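Local coordinates for protein putative oxygenase (Streptomyces coelicolor, PDB 2OG5) that catalyses the iron(II)- and 2-oxoglutarate-dependent 3-hydroxylation of L-asparagine, supplying hydroxyasparagine for biosynthesis of the calcium-dependent lipopeptide antibiotic, at residues Leu154-Pro160 / Asp324-Thr330; Ala199-Gly203 / Phe316-Tyr320. All blocks are in the same frame, centred on the assembly; numbering follows the deposited sequence. Where two conformers were deposited one is given.

Contact 1 of 2, residues Leu154-Pro160 / Asp324-Thr330; sequences LVQDVVP and DRWLQRT
Gln-156 and Arg-329 form a hydrogen-bonded antiparallel pair, joined by Gln-156 N to Arg-329 O (2.9 Å) and Arg-329 N to Gln-156 O. Val-158 and Leu-327 form the next such pair, with Val-158 N 2.8 Å from Leu-327 O; between them Asp-157 faces Gln-328 as a non-hydrogen-bonded pair. Just before strand 156-158, Leu-154 O accepts from Thr-330 OG1.

Side-chain bonds lie on both faces. On the Asp-157 face, OD1 of Asp-157 takes two donors: Gln-328 NE2 (2.8 Å), whose amide is nearly coplanar with the carboxylate, and Trp-326 NE1 (2.9 Å), which comes from above the carboxylate plane while the oxygen stays in the indole plane. Ser-121 holds OD2, so the buried carboxylate is gripped at both oxygens. On the opposite face, Arg-329 bends at chi3 (66°) and brings NH2 2.7 Å from Gln-156 OE1, which lies in the guanidinium plane; Ala-153 O binds the amide NE2 of Gln-156, fixing its rotation.

Apolar contacts continue toward Pro-160: Val-158 and Leu-327 meet through their CB atoms within the strand pair, and past it Val-159 CG1 lies 3.4 Å from Trp-326 CD1 and Pro-160 CG rests on Asp-324 CB.

Arg-325, just before its strand, binds 2-oxoglutarate and Arg-329, within it, binds L-asparagine, so this pair of the jelly-roll core borders the active site of a clavaminate synthase-family oxygenase.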
loop_
_atom_site.group_PDB
_atom_site.type_symbol
_atom_site.label_atom_id
_atom_site.label_comp_id
_atom_site.label_asym_id
_atom_site.label_seq_id
_atom_site.Cartn_x
_atom_site.Cartn_y
_atom_site.Cartn_z
ATOM N N LEU A 154 6.780 -10.519 -2.345
ATOM C CA LEU A 154 6.788 -9.138 -2.832
ATOM C C LEU A 154 5.467 -8.691 -3.423
ATOM O O LEU A 154 5.174 -7.497 -3.418
ATOM C CB LEU A 154 7.885 -8.922 -3.871
ATOM C CG LEU A 154 9.301 -9.186 -3.364
ATOM C CD1 LEU A 154 10.314 -8.825 -4.445
ATOM C CD2 LEU A 154 9.595 -8.437 -2.074
ATOM N N VAL A 155 4.678 -9.635 -3.935
ATOM C CA VAL A 155 3.391 -9.330 -4.552
ATOM C C VAL A 155 2.314 -10.146 -3.838
ATOM O O VAL A 155 2.294 -11.385 -3.937
ATOM C CB VAL A 155 3.409 -9.615 -6.066
ATOM C CG1 VAL A 155 2.053 -9.307 -6.674
ATOM C CG2 VAL A 155 4.533 -8.812 -6.766
ATOM N N GLN A 156 1.413 -9.455 -3.143
ATOM C CA GLN A 156 0.472 -10.094 -2.216
ATOM C C GLN A 156 -0.961 -9.854 -2.666
ATOM O O GLN A 156 -1.307 -8.758 -3.110
ATOM C CB GLN A 156 0.677 -9.534 -0.800
ATOM C CG GLN A 156 2.141 -9.613 -0.351
ATOM C CD GLN A 156 2.433 -9.007 1.008
ATOM O OE1 GLN A 156 1.534 -8.550 1.722
ATOM N NE2 GLN A 156 3.716 -8.980 1.362
ATOM N N ASP A 157 -1.801 -10.873 -2.532
ATOM C CA ASP A 157 -3.190 -10.761 -2.948
ATOM C C ASP A 157 -4.043 -10.139 -1.861
ATOM O O ASP A 157 -3.870 -10.421 -0.662
ATOM C CB ASP A 157 -3.771 -12.132 -3.306
ATOM C CG ASP A 157 -3.145 -12.730 -4.548
ATOM O OD1 ASP A 157 -2.928 -11.998 -5.526
ATOM O OD2 ASP A 157 -2.887 -13.954 -4.570
ATOM N N VAL A 158 -4.958 -9.270 -2.282
ATOM C CA VAL A 158 -5.980 -8.726 -1.394
ATOM C C VAL A 158 -7.316 -9.279 -1.900
ATOM O O VAL A 158 -7.850 -8.808 -2.915
ATOM C CB VAL A 158 -5.949 -7.197 -1.386
ATOM C CG1 VAL A 158 -6.954 -6.642 -0.381
ATOM C CG2 VAL A 158 -4.533 -6.694 -1.059
ATOM N N VAL A 159 -7.822 -10.316 -1.220
ATOM C CA VAL A 159 -9.007 -11.071 -1.641
ATOM C C VAL A 159 -9.762 -11.538 -0.407
ATOM O O VAL A 159 -9.141 -11.884 0.600
ATOM C CB VAL A 159 -8.636 -12.301 -2.508
ATOM C CG1 VAL A 159 -7.975 -11.863 -3.812
ATOM C CG2 VAL A 159 -7.708 -13.260 -1.748
ATOM N N PRO A 160 -11.101 -11.541 -0.466
ATOM C CA PRO A 160 -11.852 -11.961 0.719
ATOM C C PRO A 160 -11.843 -13.471 0.908
ATOM O O PRO A 160 -11.984 -14.207 -0.063
ATOM C CB PRO A 160 -13.266 -11.463 0.416
ATOM C CG PRO A 160 -13.362 -11.508 -1.077
ATOM C CD PRO A 160 -11.989 -11.137 -1.575
ATOM N N ASP A 324 -15.173 -12.095 -6.927
ATOM C CA ASP A 324 -14.931 -11.012 -5.976
ATOM C C ASP A 324 -13.719 -10.134 -6.291
ATOM O O ASP A 324 -12.855 -10.484 -7.094
ATOM C CB ASP A 324 -14.775 -11.565 -4.551
ATOM C CG ASP A 324 -16.085 -12.057 -3.964
ATOM O OD1 ASP A 324 -17.032 -11.240 -3.856
ATOM O OD2 ASP A 324 -16.145 -13.237 -3.576
ATOM N N ARG A 325 -13.721 -8.977 -5.628
ATOM C CA ARG A 325 -12.624 -8.008 -5.607
ATOM C C ARG A 325 -11.265 -8.689 -5.505
ATOM O O ARG A 325 -11.071 -9.525 -4.639
ATOM C CB ARG A 325 -12.836 -7.112 -4.378
ATOM C CG ARG A 325 -11.935 -5.897 -4.236
ATOM C CD ARG A 325 -12.359 -5.125 -2.978
ATOM N NE ARG A 325 -11.757 -3.799 -2.821
ATOM C CZ ARG A 325 -10.739 -3.509 -2.016
ATOM N NH1 ARG A 325 -10.136 -4.451 -1.296
ATOM N NH2 ARG A 325 -10.302 -2.269 -1.942
ATOM N N TRP A 326 -10.324 -8.297 -6.360
ATOM C CA TRP A 326 -8.970 -8.854 -6.356
ATOM C C TRP A 326 -7.990 -7.720 -6.618
ATOM O O TRP A 326 -7.957 -7.180 -7.733
ATOM C CB TRP A 326 -8.824 -9.922 -7.443
ATOM C CG TRP A 326 -7.542 -10.717 -7.418
ATOM C CD1 TRP A 326 -6.462 -10.541 -6.583
ATOM C CD2 TRP A 326 -7.192 -11.800 -8.290
ATOM N NE1 TRP A 326 -5.492 -11.456 -6.874
ATOM C CE2 TRP A 326 -5.905 -12.238 -7.917
ATOM C CE3 TRP A 326 -7.850 -12.457 -9.339
ATOM C CZ2 TRP A 326 -5.262 -13.295 -8.552
ATOM C CZ3 TRP A 326 -7.198 -13.514 -9.978
ATOM C CH2 TRP A 326 -5.917 -13.915 -9.578
ATOM N N LEU A 327 -7.222 -7.340 -5.598
ATOM C CA LEU A 327 -6.087 -6.428 -5.783
ATOM C C LEU A 327 -4.810 -7.204 -5.550
ATOM O O LEU A 327 -4.806 -8.211 -4.847
ATOM C CB LEU A 327 -6.108 -5.247 -4.806
ATOM C CG LEU A 327 -7.430 -4.582 -4.481
ATOM C CD1 LEU A 327 -7.248 -3.459 -3.457
ATOM C CD2 LEU A 327 -8.123 -4.056 -5.737
ATOM N N GLN A 328 -3.718 -6.725 -6.136
ATOM C CA GLN A 328 -2.387 -7.167 -5.733
ATOM C C GLN A 328 -1.616 -5.973 -5.172
ATOM O O GLN A 328 -1.757 -4.841 -5.641
ATOM C CB GLN A 328 -1.660 -7.862 -6.879
ATOM C CG GLN A 328 -2.302 -9.220 -7.153
ATOM C CD GLN A 328 -1.603 -10.064 -8.188
ATOM O OE1 GLN A 328 -1.074 -9.557 -9.188
ATOM N NE2 GLN A 328 -1.629 -11.377 -7.975
ATOM N N ARG A 329 -0.842 -6.248 -4.126
ATOM C CA ARG A 329 -0.204 -5.226 -3.336
ATOM C C ARG A 329 1.300 -5.440 -3.284
ATOM O O ARG A 329 1.782 -6.550 -3.070
ATOM C CB ARG A 329 -0.758 -5.259 -1.912
ATOM C CG ARG A 329 -0.222 -4.139 -1.035
ATOM C CD ARG A 329 -0.807 -4.207 0.333
ATOM N NE ARG A 329 -0.370 -5.405 1.029
ATOM C CZ ARG A 329 -0.870 -5.824 2.184
ATOM N NH1 ARG A 329 -1.841 -5.154 2.780
ATOM N NH2 ARG A 329 -0.407 -6.941 2.727
ATOM N N THR A 330 2.037 -4.341 -3.445
ATOM C CA THR A 330 3.476 -4.319 -3.238
ATOM C C THR A 330 3.868 -3.085 -2.438
ATOM O O THR A 330 3.353 -1.991 -2.671
ATOM C CB THR A 330 4.220 -4.326 -4.570
ATOM O OG1 THR A 330 3.970 -5.578 -5.199
ATOM C CG2 THR A 330 5.718 -4.139 -4.393
#

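Contact 2 of 2, residues Ala199-Gly203 / Phe316-Tyr320; sequences ADPTG and FTPRY
Pro-201 lies over one face of the Arg-319 guanidinium in a contact between two loops of the jelly roll, one of them a type I turn from Asp-200 to Gly-203 combined with an Asx turn. The closest packing is here, at the exposed rim: CB and CG of Pro-201 both approach Arg-319 NH1 to 3.4 Å. Arg-319 reaches the proline with a chain extended from CG to NE (chi2 171°, chi3 173°), while Thr-323 OG1 binds NH1.

Beside this packing, Thr-202 presents its methyl, CG2 standing 3.6 Å from Thr-317 O. Its hydroxyl, between the backbone N and the carbonyl carbon (chi1 74°), turns back to Asp-200 OD1 at 2.8 Å on the syn side, and the Thr-202 backbone N reaches the same oxygen from above the carboxylate plane. This double grip holds the carboxylate. Asp-200 and Phe-316 are the buried residues of the contact, yet they meet more loosely, OD1 of Asp-200 lying 4.0 Å from Phe-316 CD1, oblique to the ring.

The two segments share no direct hydrogen bond. A water joins them instead, donating to Thr-202 OG1 at 2.7 Å and accepting from Thr-317 N at 2.8 Å.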
loop_
_atom_site.group_PDB
_atom_site.type_symbol
_atom_site.label_atom_id
_atom_site.label_comp_id
_atom_site.label_asym_id
_atom_site.label_seq_id
_atom_site.Cartn_x
_atom_site.Cartn_y
_atom_site.Cartn_z
ATOM N N ALA A 199 -12.562 -5.636 -10.071
ATOM C CA ALA A 199 -13.301 -4.756 -9.184
ATOM C C ALA A 199 -14.260 -5.553 -8.305
ATOM O O ALA A 199 -14.655 -6.658 -8.646
ATOM C CB ALA A 199 -14.062 -3.712 -9.987
ATOM N N ASP A 200 -14.625 -4.981 -7.162
ATOM C CA ASP A 200 -15.727 -5.521 -6.359
ATOM C C ASP A 200 -17.008 -5.421 -7.169
ATOM O O ASP A 200 -17.486 -4.317 -7.401
ATOM C CB ASP A 200 -15.910 -4.725 -5.068
ATOM C CG ASP A 200 -17.219 -5.036 -4.352
ATOM O OD1 ASP A 200 -17.713 -6.182 -4.404
ATOM O OD2 ASP A 200 -17.772 -4.101 -3.736
ATOM N N PRO A 201 -17.585 -6.562 -7.581
ATOM C CA PRO A 201 -18.782 -6.479 -8.412
ATOM C C PRO A 201 -20.017 -5.976 -7.667
ATOM O O PRO A 201 -20.993 -5.587 -8.322
ATOM C CB PRO A 201 -18.988 -7.929 -8.849
ATOM C CG PRO A 201 -18.439 -8.735 -7.749
ATOM C CD PRO A 201 -17.221 -7.964 -7.304
ATOM N N THR A 202 -19.994 -6.006 -6.335
ATOM C CA THR A 202 -21.182 -5.686 -5.546
ATOM C C THR A 202 -21.404 -4.186 -5.393
ATOM O O THR A 202 -22.506 -3.770 -5.020
ATOM C CB THR A 202 -21.146 -6.313 -4.147
ATOM O OG1 THR A 202 -20.206 -5.601 -3.340
ATOM C CG2 THR A 202 -20.801 -7.815 -4.186
ATOM N N GLY A 203 -20.371 -3.388 -5.655
ATOM C CA GLY A 203 -20.471 -1.932 -5.594
ATOM C C GLY A 203 -20.291 -1.288 -4.220
ATOM O O GLY A 203 -20.382 -0.060 -4.097
ATOM N N PHE A 316 -18.084 -4.824 2.767
ATOM C CA PHE A 316 -18.799 -5.401 1.630
ATOM C C PHE A 316 -19.148 -6.847 1.902
ATOM O O PHE A 316 -18.636 -7.441 2.846
ATOM C CB PHE A 316 -18.023 -5.229 0.318
ATOM C CG PHE A 316 -16.734 -6.000 0.236
ATOM C CD1 PHE A 316 -16.606 -7.075 -0.631
ATOM C CD2 PHE A 316 -15.629 -5.612 0.985
ATOM C CE1 PHE A 316 -15.419 -7.774 -0.725
ATOM C CE2 PHE A 316 -14.430 -6.305 0.885
ATOM C CZ PHE A 316 -14.324 -7.377 0.028
ATOM N N THR A 317 -20.059 -7.397 1.108
ATOM C CA THR A 317 -20.473 -8.784 1.276
ATOM C C THR A 317 -19.932 -9.616 0.126
ATOM O O THR A 317 -20.438 -9.522 -0.993
ATOM C CB THR A 317 -22.004 -8.902 1.324
ATOM O OG1 THR A 317 -22.512 -8.020 2.336
ATOM C CG2 THR A 317 -22.427 -10.351 1.615
ATOM N N PRO A 318 -18.874 -10.412 0.377
ATOM C CA PRO A 318 -18.338 -11.228 -0.710
ATOM C C PRO A 318 -19.321 -12.257 -1.252
ATOM O O PRO A 318 -20.180 -12.751 -0.517
ATOM C CB PRO A 318 -17.142 -11.941 -0.063
ATOM C CG PRO A 318 -16.773 -11.091 1.080
ATOM C CD PRO A 318 -18.071 -10.560 1.603
ATOM N N ARG A 319 -19.182 -12.571 -2.531
ATOM C CA ARG A 319 -19.963 -13.625 -3.166
ATOM C C ARG A 319 -19.349 -15.003 -2.937
ATOM O O ARG A 319 -20.071 -16.009 -2.880
ATOM C CB ARG A 319 -20.064 -13.370 -4.669
ATOM C CG ARG A 319 -20.866 -12.132 -5.044
ATOM C CD ARG A 319 -20.717 -11.847 -6.505
ATOM N NE ARG A 319 -21.590 -10.770 -6.955
ATOM C CZ ARG A 319 -21.613 -10.304 -8.202
ATOM N NH1 ARG A 319 -20.793 -10.788 -9.133
ATOM N NH2 ARG A 319 -22.447 -9.318 -8.513
ATOM N N TYR A 320 -18.020 -15.049 -2.859
ATOM C CA TYR A 320 -17.256 -16.305 -2.775
ATOM C C TYR A 320 -17.596 -17.274 -3.917
ATOM O O TYR A 320 -17.767 -18.480 -3.704
ATOM C CB TYR A 320 -17.426 -16.971 -1.400
ATOM C CG TYR A 320 -16.962 -16.127 -0.223
ATOM C CD1 TYR A 320 -15.692 -15.542 -0.205
ATOM C CD2 TYR A 320 -17.783 -15.929 0.882
ATOM C CE1 TYR A 320 -15.267 -14.789 0.874
ATOM C CE2 TYR A 320 -17.361 -15.181 1.973
ATOM C CZ TYR A 320 -16.097 -14.610 1.962
ATOM O OH TYR A 320 -15.690 -13.864 3.043
HETATM O O HOH W 1 -21.412 -5.903 -0.894
#

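After the N-terminal helices and strands 99-103 and 142-146, the chain reaches strand 156-158, then runs through strands 176-179 and 191-196 to the turn at 199-203. A further 112 residues, including helix 274-290, pass before 316-320 returns to that turn and closes contact 2. Contact 1 closes shortly afterwards, when strand 326-333 pairs with 156-158, so contact 2 is nested inside its loop. Contact 1 belongs to the mixed sheet; contact 2 joins the loop following 191-196 to the one linking 309-313, of the four-stranded sheet, with 326-333. Their centres lie about 14 Å apart, and Asp-324 OD1 probably accepts from Arg-319 N at 2.9 Å, while Pro-160 packs on Pro-318.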